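Acetyltransferase-like, GNAT family (Bacteroides thetaiotaomicron, PDB 3EY5) probably acts as an N-acetyltransferase of the GNAT family, moving an acetyl group from acetyl-CoA to an acceptor that is not known. Local coordinates at residues R120-N123 with F124-H128; G157-A161 with E162-E166; S28-P31 with E32-R35; P83-N87 with G88-K92. All blocks are in the same frame, centred on the assembly; numbering follows the deposited sequence. Where two conformers were deposited one is given.

Along the chain come contacts 3, 4, 1 and 2. Contact 3 is the loop from helix 15-28 toward helix 37-46. Contact 4 leads from strand 74-81 into helix 90-101. Contact 1 is the end of helix 116-127, and contact 2 starts helix 161-176 after strand 149-156. All four sit round the mixed sheet of the GNAT fold. Contacts 1 and 4 touch, centres about 15 Å apart: F124 packs on the backbone of G91 and K92, and H128 on the K92 side chain. Contacts 2 and 3 lie on opposite sides of the chain's centre, about 28 Å between centres. Contact 2 is remote from contact 4. By analogy with relatives, contacts 1 and 4 probably border the acetyl-CoA site.

Contact 1 (R120-N123 with F124-H128); sequences RRIN and FYQRH. With SO4 (sulfate ion), chain B.
R127 folds back over N123, one helical turn earlier. Its CB and CG both lie against N123 O, the oxygen that accepts a bond from R127 N at 2.8 Å. The chain bends at chi3 (-51°), which lays one face of the guanidinium over that carbonyl oxygen. NH1 comes 3.7 Å from N123 CB. A water ties this turn together: it donates to R120 O and accepts from R127 NH1.

This is the solvent side, where the end of the arginine is held by a water and a sulfate more than by packing. R127 NE makes a nearly straight bond to sulfate O2 (2.7 Å, 172°), and R127 NH2 gives a second one to O1. The sulfate, probably from the crystallisation liquor, also has O1 at the edge of the F124 ring and O3 at 3.0 Å from H128 NE2. Just past the helix, H128 ND1 donates to F124 O at 2.9 Å, which holds ND1 over one face of the F124 ring, toward its rim.

Helix 116-127 follows strand 106-110 in the GNAT fold, and the sequence here resembles the family's motif B, where a tyrosine often lies near the acetyl-CoA thiol.

The tight side faces the sheet. I122 and Y125 pack on V110 and M154, and Y125 also meets L108. The Y125 ring stands obliquely to the carbonyl of R121, with CD2 3.1 Å from R121 O, and that oxygen also takes a bond from Y125 N. F124 CD2 sits over the centre of the Y125 ring.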
loop_
_atom_site.group_PDB
_atom_site.type_symbol
_atom_site.label_atom_id
_atom_site.label_comp_id
_atom_site.label_asym_id
_atom_site.label_seq_id
_atom_site.Cartn_x
_atom_site.Cartn_y
_atom_site.Cartn_z
ATOM N N ARG A 120 16.285 5.258 3.110
ATOM C CA ARG A 120 16.315 4.997 1.674
ATOM C C ARG A 120 14.922 4.918 1.028
ATOM O O ARG A 120 14.711 5.418 -0.096
ATOM C CB ARG A 120 17.114 3.722 1.378
ATOM C CG ARG A 120 18.535 3.980 0.864
ATOM C CD ARG A 120 19.606 3.811 1.938
ATOM N NE ARG A 120 19.771 4.997 2.771
ATOM C CZ ARG A 120 20.842 5.244 3.523
ATOM N NH1 ARG A 120 20.896 6.356 4.254
ATOM N NH2 ARG A 120 21.862 4.386 3.544
ATOM N N ARG A 121 13.966 4.288 1.731
ATOM C CA ARG A 121 12.591 4.153 1.218
ATOM C C ARG A 121 11.991 5.544 1.061
ATOM O O ARG A 121 11.368 5.827 0.083
ATOM C CB ARG A 121 11.668 3.364 2.162
ATOM C CG ARG A 121 12.038 1.931 2.576
ATOM C CD ARG A 121 12.555 1.054 1.439
ATOM N NE ARG A 121 11.524 0.327 0.698
ATOM C CZ ARG A 121 11.499 -1.000 0.542
ATOM N NH1 ARG A 121 12.450 -1.762 1.076
ATOM N NH2 ARG A 121 10.522 -1.570 -0.167
ATOM N N ILE A 122 12.193 6.410 2.052
ATOM C CA ILE A 122 11.639 7.761 1.978
ATOM C C ILE A 122 12.251 8.530 0.805
ATOM O O ILE A 122 11.512 9.124 0.012
ATOM C CB ILE A 122 11.743 8.495 3.330
ATOM C CG1 ILE A 122 10.668 7.921 4.256
ATOM C CG2 ILE A 122 11.498 9.977 3.172
ATOM C CD1 ILE A 122 10.979 8.034 5.661
ATOM N N ASN A 123 13.580 8.492 0.650
ATOM C CA ASN A 123 14.169 9.160 -0.522
ATOM C C ASN A 123 13.733 8.538 -1.858
ATOM O O ASN A 123 13.530 9.262 -2.852
ATOM C CB ASN A 123 15.699 9.283 -0.414
ATOM C CG ASN A 123 16.106 10.176 0.768
ATOM O OD1 ASN A 123 15.645 11.296 0.878
ATOM N ND2 ASN A 123 16.945 9.677 1.637
ATOM N N PHE A 124 13.575 7.226 -1.890
ATOM C CA PHE A 124 13.015 6.616 -3.074
ATOM C C PHE A 124 11.622 7.237 -3.393
ATOM O O PHE A 124 11.381 7.711 -4.497
ATOM C CB PHE A 124 12.942 5.110 -2.926
ATOM C CG PHE A 124 12.132 4.453 -3.970
ATOM C CD1 PHE A 124 12.686 4.148 -5.193
ATOM C CD2 PHE A 124 10.802 4.148 -3.740
ATOM C CE1 PHE A 124 11.918 3.527 -6.179
ATOM C CE2 PHE A 124 10.021 3.527 -4.726
ATOM C CZ PHE A 124 10.574 3.225 -5.943
ATOM N N TYR A 125 10.729 7.291 -2.412
ATOM C CA TYR A 125 9.409 7.831 -2.708
ATOM C C TYR A 125 9.432 9.325 -3.055
ATOM O O TYR A 125 8.651 9.772 -3.922
ATOM C CB TYR A 125 8.437 7.541 -1.582
ATOM C CG TYR A 125 7.981 6.091 -1.539
ATOM C CD1 TYR A 125 7.180 5.576 -2.548
ATOM C CD2 TYR A 125 8.338 5.247 -0.487
ATOM C CE1 TYR A 125 6.753 4.284 -2.534
ATOM C CE2 TYR A 125 7.887 3.909 -0.445
ATOM C CZ TYR A 125 7.100 3.448 -1.478
ATOM O OH TYR A 125 6.641 2.150 -1.494
ATOM N N GLN A 126 10.324 10.077 -2.401
ATOM C CA GLN A 126 10.454 11.495 -2.633
ATOM C C GLN A 126 11.013 11.772 -4.033
ATOM O O GLN A 126 10.563 12.706 -4.708
ATOM C CB GLN A 126 11.374 12.145 -1.587
ATOM C CG GLN A 126 10.731 12.394 -0.223
ATOM C CD GLN A 126 11.704 13.080 0.695
ATOM O OE1 GLN A 126 12.907 13.005 0.480
ATOM N NE2 GLN A 126 11.199 13.805 1.676
ATOM N N ARG A 127 12.012 10.988 -4.442
ATOM C CA ARG A 127 12.477 11.032 -5.812
ATOM C C ARG A 127 11.363 10.816 -6.800
ATOM O O ARG A 127 11.420 11.344 -7.911
ATOM C CB ARG A 127 13.552 9.988 -6.071
ATOM C CG ARG A 127 14.905 10.445 -5.584
ATOM C CD ARG A 127 16.026 9.616 -6.166
ATOM N NE ARG A 127 15.873 8.159 -6.039
ATOM C CZ ARG A 127 16.136 7.437 -4.935
ATOM N NH1 ARG A 127 16.533 8.006 -3.815
ATOM N NH2 ARG A 127 16.006 6.114 -4.957
ATOM N N HIS A 128 10.347 10.047 -6.425
ATOM C CA HIS A 128 9.305 9.776 -7.385
ATOM C C HIS A 128 8.026 10.519 -7.087
ATOM O O HIS A 128 6.934 10.047 -7.423
ATOM C CB HIS A 128 9.110 8.272 -7.599
ATOM C CG HIS A 128 10.330 7.596 -8.142
ATOM N ND1 HIS A 128 11.237 6.933 -7.338
ATOM C CD2 HIS A 128 10.828 7.534 -9.398
ATOM C CE1 HIS A 128 12.223 6.470 -8.077
ATOM N NE2 HIS A 128 12.002 6.820 -9.332
HETATM S S SO4 B . 15.469 5.403 -8.646
HETATM O O1 SO4 B . 15.365 4.453 -7.528
HETATM O O2 SO4 B . 15.228 6.790 -8.245
HETATM O O3 SO4 B . 14.399 5.045 -9.598
HETATM O O4 SO4 B . 16.780 5.309 -9.283
HETATM O O HOH W 1 16.922 5.971 -1.802
#

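Contact 2 (G157-A161 with E162-E166)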
loop_
_atom_site.group_PDB
_atom_site.type_symbol
_atom_site.label_atom_id
_atom_site.label_comp_id
_atom_site.label_asym_id
_atom_site.label_seq_id
_atom_site.Cartn_x
_atom_site.Cartn_y
_atom_site.Cartn_z
ATOM N N GLY A 157 0.278 14.181 -4.910
ATOM C CA GLY A 157 -0.906 14.928 -5.337
ATOM C C GLY A 157 -1.237 16.116 -4.433
ATOM O O GLY A 157 -0.515 16.402 -3.487
ATOM N N ASN A 158 -2.342 16.795 -4.717
ATOM C CA ASN A 158 -2.686 18.059 -4.051
ATOM C C ASN A 158 -3.477 17.763 -2.781
ATOM O O ASN A 158 -4.722 17.734 -2.781
ATOM C CB ASN A 158 -3.406 19.022 -5.042
ATOM C CG ASN A 158 -4.115 20.241 -4.349
ATOM O OD1 ASN A 158 -5.278 20.558 -4.662
ATOM N ND2 ASN A 158 -3.405 20.931 -3.445
ATOM N N LEU A 159 -2.736 17.448 -1.720
ATOM C CA LEU A 159 -3.286 17.404 -0.357
ATOM C C LEU A 159 -2.281 18.155 0.520
ATOM O O LEU A 159 -1.086 17.999 0.358
ATOM C CB LEU A 159 -3.498 15.964 0.129
ATOM C CG LEU A 159 -4.581 15.090 -0.536
ATOM C CD1 LEU A 159 -4.381 13.618 -0.230
ATOM C CD2 LEU A 159 -6.002 15.476 -0.151
ATOM N N ASP A 160 -2.754 19.022 1.400
ATOM C CA ASP A 160 -1.830 19.709 2.285
ATOM C C ASP A 160 -1.959 19.150 3.716
ATOM O O ASP A 160 -3.066 18.981 4.277
ATOM C CB ASP A 160 -1.950 21.250 2.175
ATOM C CG ASP A 160 -1.363 21.814 0.841
ATOM O OD1 ASP A 160 -0.926 21.017 -0.023
ATOM O OD2 ASP A 160 -1.335 23.055 0.648
ATOM N N ALA A 161 -0.800 18.811 4.270
ATOM C CA ALA A 161 -0.715 18.120 5.548
ATOM C C ALA A 161 -1.473 18.906 6.605
ATOM O O ALA A 161 -2.230 18.343 7.410
ATOM C CB ALA A 161 0.750 17.958 5.955
ATOM N N GLU A 162 -1.285 20.221 6.564
ATOM C CA GLU A 162 -1.841 21.111 7.551
ATOM C C GLU A 162 -3.362 20.964 7.560
ATOM O O GLU A 162 -3.962 20.744 8.590
ATOM C CB GLU A 162 -1.408 22.546 7.253
ATOM C CG GLU A 162 0.085 22.848 7.479
ATOM C CD GLU A 162 1.033 22.316 6.382
ATOM O OE1 GLU A 162 0.689 21.338 5.675
ATOM O OE2 GLU A 162 2.149 22.879 6.253
ATOM N N LYS A 163 -3.974 21.032 6.384
ATOM C CA LYS A 163 -5.446 20.944 6.255
ATOM C C LYS A 163 -6.079 19.559 6.193
ATOM O O LYS A 163 -7.216 19.388 6.623
ATOM C CB LYS A 163 -5.922 21.715 5.028
ATOM C CG LYS A 163 -5.565 23.183 5.070
ATOM C CD LYS A 163 -4.058 23.338 4.904
ATOM C CE LYS A 163 -3.542 24.746 5.208
ATOM N NZ LYS A 163 -2.031 24.735 5.176
ATOM N N ASP A 164 -5.374 18.577 5.644
ATOM C CA ASP A 164 -6.006 17.292 5.283
ATOM C C ASP A 164 -5.660 16.099 6.202
ATOM O O ASP A 164 -6.431 15.136 6.294
ATOM C CB ASP A 164 -5.685 16.949 3.809
ATOM C CG ASP A 164 -6.156 18.031 2.834
ATOM O OD1 ASP A 164 -7.374 18.278 2.760
ATOM O OD2 ASP A 164 -5.322 18.639 2.118
ATOM N N TYR A 165 -4.521 16.191 6.886
ATOM C CA TYR A 165 -3.967 15.075 7.653
ATOM C C TYR A 165 -4.930 14.431 8.669
ATOM O O TYR A 165 -5.036 13.198 8.758
ATOM C CB TYR A 165 -2.685 15.487 8.373
ATOM C CG TYR A 165 -2.283 14.447 9.396
ATOM C CD1 TYR A 165 -2.460 14.668 10.761
ATOM C CD2 TYR A 165 -1.755 13.224 8.987
ATOM C CE1 TYR A 165 -2.107 13.683 11.706
ATOM C CE2 TYR A 165 -1.398 12.238 9.906
ATOM C CZ TYR A 165 -1.576 12.466 11.258
ATOM O OH TYR A 165 -1.225 11.481 12.150
ATOM N N GLU A 166 -5.631 15.279 9.423
ATOM C CA GLU A 166 -6.499 14.814 10.496
ATOM C C GLU A 166 -7.677 14.035 9.929
ATOM O O GLU A 166 -8.039 12.971 10.460
ATOM C CB GLU A 166 -6.960 15.989 11.372
ATOM C CG GLU A 166 -5.827 16.572 12.201
ATOM C CD GLU A 166 -5.155 15.550 13.151
ATOM O OE1 GLU A 166 -4.093 15.884 13.746
ATOM O OE2 GLU A 166 -5.675 14.419 13.310
#
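D164 sets CG anti to its own carbonyl carbon (chi1 -58°), and chi2 of -62° then turns OD2 back toward D160. There OD2 accepts the N-H of D160 at 2.7 Å, through its anti lone pair. In return D164 N donates to D160 O, also at 2.7 Å. Two short bonds in opposite senses thus clamp these residues together. D160 O lies close to D164 OD2 as well, at 3.1 Å, which probably costs something, since both are acceptors.

The side chains of L159 and D164 cross at about a right angle, with L159 CD2 3.9 Å from D164 CG. Beyond, L159 packs on F73, P105 and W133. On the outer side K163 is bent at chi2, and its CD lies 4.0 Å from D160 CB. The charged ends of K163 and D160 are near but do not touch.

The next bond of this first turn runs from Y165 N to A161 O, 3.2 Å. Y165 CB presses on the same oxygen. The Y165 ring leads away to W133 and K135.

The loop after strand 149-156 here becomes helix 161-176. D160 holds the N-cap position, but its side chain makes no capping bond. Instead the D164 carboxylate reaches back to the N-cap N-H, as the returning half of a capping box does, though from one residue later, at a helix N-terminus.

Contact 3 (S28-P31 with E32-R35); sequences SFPP and EEYR
The Y34 ring has P31 O over one face, 4.0 Å above its centre. At its edge, in the ring plane, lie F29 O and a water. P30 O approaches obliquely and is 3.3 Å from Y34 CE2. The water links the edge to the backbone: it donates to F29 O at 2.9 Å and is hydrogen-bonded to Y34 OH. Three successive carbonyls, of F29, P30 and P31, thus lie over one face and round one edge of the ring.

Y34 gets there through chi1 of 49°, with CG in the crowded position between its backbone N and carbonyl carbon. This folds the phenol back over the preceding turn, and its CD2 meets F29 CB at 3.8 Å. The F29 ring itself leads away to A80 and H78.

The turn is closed by E33 N, which donates to P30 O at 2.7 Å from above the carbonyl plane (43° out of it). The E33 chain runs aslant over P30, bringing OE2 to 3.2 Å from P30 CD. E32 bends at chi2 (89°), and its OE1 comes to 3.4 Å from P30 CB. Both carboxylates therefore lie along proline CH groups.

Y34 also packs on L25, V26 and H78, and R35 forms a salt bridge with E77. P30 to E33 is a type I beta turn in the loop between helices 15-28 and 37-46. In relatives the loop joining the first two helices often borders the acceptor site, which may hold here.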
loop_
_atom_site.group_PDB
_atom_site.type_symbol
_atom_site.label_atom_id
_atom_site.label_comp_id
_atom_site.label_asym_id
_atom_site.label_seq_id
_atom_site.Cartn_x
_atom_site.Cartn_y
_atom_site.Cartn_z
ATOM N N SER A 28 6.865 -11.066 1.834
ATOM C CA SER A 28 7.317 -9.695 1.850
ATOM C C SER A 28 7.152 -8.989 3.208
ATOM O O SER A 28 7.896 -8.065 3.504
ATOM C CB SER A 28 6.590 -8.865 0.780
ATOM O OG SER A 28 6.912 -9.305 -0.510
ATOM N N PHE A 29 6.172 -9.384 4.013
ATOM C CA PHE A 29 5.855 -8.618 5.217
ATOM C C PHE A 29 5.828 -9.565 6.408
ATOM O O PHE A 29 5.577 -10.773 6.242
ATOM C CB PHE A 29 4.531 -7.858 5.057
ATOM C CG PHE A 29 4.521 -6.858 3.903
ATOM C CD1 PHE A 29 5.075 -5.579 4.050
ATOM C CD2 PHE A 29 3.967 -7.195 2.673
ATOM C CE1 PHE A 29 5.085 -4.657 2.973
ATOM C CE2 PHE A 29 3.970 -6.287 1.594
ATOM C CZ PHE A 29 4.518 -5.020 1.746
ATOM N N PRO A 30 6.145 -9.054 7.614
ATOM C CA PRO A 30 5.942 -9.933 8.765
ATOM C C PRO A 30 4.440 -10.147 8.986
ATOM O O PRO A 30 3.648 -9.271 8.632
ATOM C CB PRO A 30 6.588 -9.161 9.926
ATOM C CG PRO A 30 7.569 -8.252 9.235
ATOM C CD PRO A 30 6.832 -7.813 7.992
ATOM N N PRO A 31 4.050 -11.324 9.513
ATOM C CA PRO A 31 2.640 -11.689 9.729
ATOM C C PRO A 31 1.830 -10.616 10.469
ATOM O O PRO A 31 0.605 -10.473 10.214
ATOM C CB PRO A 31 2.723 -12.989 10.570
ATOM C CG PRO A 31 4.214 -13.197 10.894
ATOM C CD PRO A 31 4.969 -12.440 9.851
ATOM N N GLU A 32 2.483 -9.863 11.357
ATOM C CA GLU A 32 1.798 -8.799 12.124
ATOM C C GLU A 32 1.507 -7.602 11.256
ATOM O O GLU A 32 0.842 -6.680 11.708
ATOM C CB GLU A 32 2.620 -8.316 13.330
ATOM C CG GLU A 32 3.039 -9.389 14.343
ATOM C CD GLU A 32 4.389 -10.034 13.995
ATOM O OE1 GLU A 32 4.897 -9.830 12.854
ATOM O OE2 GLU A 32 4.946 -10.744 14.866
ATOM N N GLU A 33 2.022 -7.598 10.025
ATOM C CA GLU A 33 1.860 -6.440 9.135
ATOM C C GLU A 33 0.865 -6.593 8.014
ATOM O O GLU A 33 0.828 -5.783 7.082
ATOM C CB GLU A 33 3.192 -5.997 8.561
ATOM C CG GLU A 33 3.975 -5.216 9.575
ATOM C CD GLU A 33 5.304 -4.757 9.044
ATOM O OE1 GLU A 33 5.344 -3.998 8.035
ATOM O OE2 GLU A 33 6.306 -5.170 9.655
ATOM N N TYR A 34 0.030 -7.608 8.092
ATOM C CA TYR A 34 -1.116 -7.643 7.174
ATOM C C TYR A 34 -2.225 -8.343 7.873
ATOM O O TYR A 34 -2.009 -9.006 8.861
ATOM C CB TYR A 34 -0.764 -8.317 5.825
ATOM C CG TYR A 34 -0.060 -9.640 5.992
ATOM C CD1 TYR A 34 -0.781 -10.833 6.122
ATOM C CD2 TYR A 34 1.337 -9.700 6.068
ATOM C CE1 TYR A 34 -0.125 -12.056 6.307
ATOM C CE2 TYR A 34 1.999 -10.925 6.257
ATOM C CZ TYR A 34 1.263 -12.079 6.374
ATOM O OH TYR A 34 1.916 -13.264 6.543
ATOM N N ARG A 35 -3.439 -8.208 7.375
ATOM C CA ARG A 35 -4.535 -8.838 8.090
ATOM C C ARG A 35 -4.502 -10.355 7.930
ATOM O O ARG A 35 -3.806 -10.881 7.073
ATOM C CB ARG A 35 -5.872 -8.219 7.688
ATOM C CG ARG A 35 -6.133 -8.190 6.198
ATOM C CD ARG A 35 -7.420 -7.391 5.947
ATOM N NE ARG A 35 -7.196 -5.957 5.696
ATOM C CZ ARG A 35 -7.563 -4.974 6.516
ATOM N NH1 ARG A 35 -8.153 -5.251 7.666
ATOM N NH2 ARG A 35 -7.334 -3.707 6.184
HETATM O O HOH W 2 4.694 -13.388 6.964
#

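Contact 4 (P83-N87 with G88-K92)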
loop_
_atom_site.group_PDB
_atom_site.type_symbol
_atom_site.label_atom_id
_atom_site.label_comp_id
_atom_site.label_asym_id
_atom_site.label_seq_id
_atom_site.Cartn_x
_atom_site.Cartn_y
_atom_site.Cartn_z
ATOM N N PRO A 83 10.869 -10.482 -5.362
ATOM C CA PRO A 83 12.264 -10.233 -4.963
ATOM C C PRO A 83 13.305 -10.845 -5.921
ATOM O O PRO A 83 14.451 -10.400 -5.936
ATOM C CB PRO A 83 12.358 -10.839 -3.551
ATOM C CG PRO A 83 11.212 -11.782 -3.440
ATOM C CD PRO A 83 10.123 -11.254 -4.340
ATOM N N ALA A 84 12.903 -11.830 -6.725
ATOM C CA ALA A 84 13.764 -12.345 -7.801
ATOM C C ALA A 84 14.088 -11.238 -8.818
ATOM O O ALA A 84 15.186 -11.179 -9.373
ATOM C CB ALA A 84 13.096 -13.521 -8.501
ATOM N N LEU A 85 13.149 -10.330 -9.030
ATOM C CA LEU A 85 13.372 -9.232 -9.951
ATOM C C LEU A 85 14.186 -8.084 -9.349
ATOM O O LEU A 85 14.115 -6.954 -9.832
ATOM C CB LEU A 85 12.026 -8.704 -10.455
ATOM C CG LEU A 85 11.172 -9.467 -11.465
ATOM C CD1 LEU A 85 11.258 -10.970 -11.341
ATOM C CD2 LEU A 85 9.745 -9.007 -11.266
ATOM N N ARG A 86 14.972 -8.359 -8.312
ATOM C CA ARG A 86 15.723 -7.296 -7.614
ATOM C C ARG A 86 16.699 -6.503 -8.488
ATOM O O ARG A 86 17.240 -7.025 -9.460
ATOM C CB ARG A 86 16.471 -7.857 -6.407
ATOM C CG ARG A 86 17.362 -9.047 -6.694
ATOM C CD ARG A 86 17.535 -9.775 -5.402
ATOM N NE ARG A 86 18.117 -11.098 -5.554
ATOM C CZ ARG A 86 19.355 -11.333 -5.982
ATOM N NH1 ARG A 86 20.149 -10.327 -6.350
ATOM N NH2 ARG A 86 19.793 -12.587 -6.067
ATOM N N ASN A 87 16.909 -5.236 -8.114
ATOM C CA ASN A 87 17.799 -4.322 -8.840
ATOM C C ASN A 87 17.536 -4.320 -10.364
ATOM O O ASN A 87 18.440 -4.069 -11.140
ATOM C CB ASN A 87 19.283 -4.641 -8.528
ATOM C CG ASN A 87 19.680 -4.323 -7.078
ATOM O OD1 ASN A 87 19.367 -3.256 -6.544
ATOM N ND2 ASN A 87 20.397 -5.242 -6.451
ATOM N N GLY A 88 16.298 -4.608 -10.773
ATOM C CA GLY A 88 15.915 -4.663 -12.191
ATOM C C GLY A 88 15.162 -3.442 -12.740
ATOM O O GLY A 88 14.892 -3.374 -13.940
ATOM N N GLY A 89 14.837 -2.480 -11.869
ATOM C CA GLY A 89 14.205 -1.206 -12.269
ATOM C C GLY A 89 12.690 -1.204 -12.111
ATOM O O GLY A 89 12.028 -0.214 -12.417
ATOM N N TYR A 90 12.147 -2.316 -11.629
ATOM C CA TYR A 90 10.705 -2.493 -11.577
ATOM C C TYR A 90 10.003 -1.584 -10.550
ATOM O O TYR A 90 8.859 -1.174 -10.780
ATOM C CB TYR A 90 10.341 -3.956 -11.339
ATOM C CG TYR A 90 10.591 -4.844 -12.533
ATOM C CD1 TYR A 90 9.589 -5.081 -13.477
ATOM C CD2 TYR A 90 11.839 -5.452 -12.716
ATOM C CE1 TYR A 90 9.830 -5.903 -14.586
ATOM C CE2 TYR A 90 12.090 -6.260 -13.798
ATOM C CZ TYR A 90 11.091 -6.492 -14.732
ATOM O OH TYR A 90 11.379 -7.304 -15.810
ATOM N N GLY A 91 10.686 -1.284 -9.435
ATOM C CA GLY A 91 10.156 -0.389 -8.404
ATOM C C GLY A 91 9.788 0.955 -8.994
ATOM O O GLY A 91 8.658 1.427 -8.874
ATOM N N LYS A 92 10.762 1.555 -9.657
ATOM C CA LYS A 92 10.586 2.824 -10.339
ATOM C C LYS A 92 9.547 2.741 -11.468
ATOM O O LYS A 92 8.619 3.551 -11.523
ATOM C CB LYS A 92 11.950 3.302 -10.847
ATOM C CG LYS A 92 11.935 3.965 -12.185
ATOM C CD LYS A 92 13.175 3.616 -12.998
ATOM C CE LYS A 92 14.380 4.484 -12.633
ATOM N NZ LYS A 92 15.684 4.091 -13.306
#
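L85 lies over one face of the Y90 ring. Its CD2 is 4.2 Å from the ring centroid and only 4° off the normal, a CH-pi contact. The two side chains cross obliquely, both starting toward the other segment. L85 CB is 4.0 Å from Y90 CD2, and L85 CG is 4.1 Å from Y90 CE2. CD2 of the leucine thus sits over the middle of the ring, CG over the same face, and CB above the rim at CD2 and CE2. With chi1 at -72° the Y90 ring swings to the backbone-N side, back across the turn. Both residues also rest on I62 of strand 60-69, so the pair sits against the sheet.

The backbone between them makes this possible. L85 to G88 form a type II beta turn, closed by a weak bond from G88 N to L85 O at 3.3 Å. N87 takes the left-handed position of the turn. R86 points away from the contact, to the outer side.

After the turn comes G89, at the N-cap of helix 90-101. At phi 97° a side chain would collide with the carbonyl oxygen of G88, which accounts for the glycine. Inside the helix Y90 O accepts from T94 OG1.

The run R86 to G91 matches the R-x-x-G-x-G signature of GNAT motif A. In relatives this loop, between a central strand and the start of a helix, holds the pyrophosphate of acetyl-CoA through backbone N-H groups. This one probably does the same.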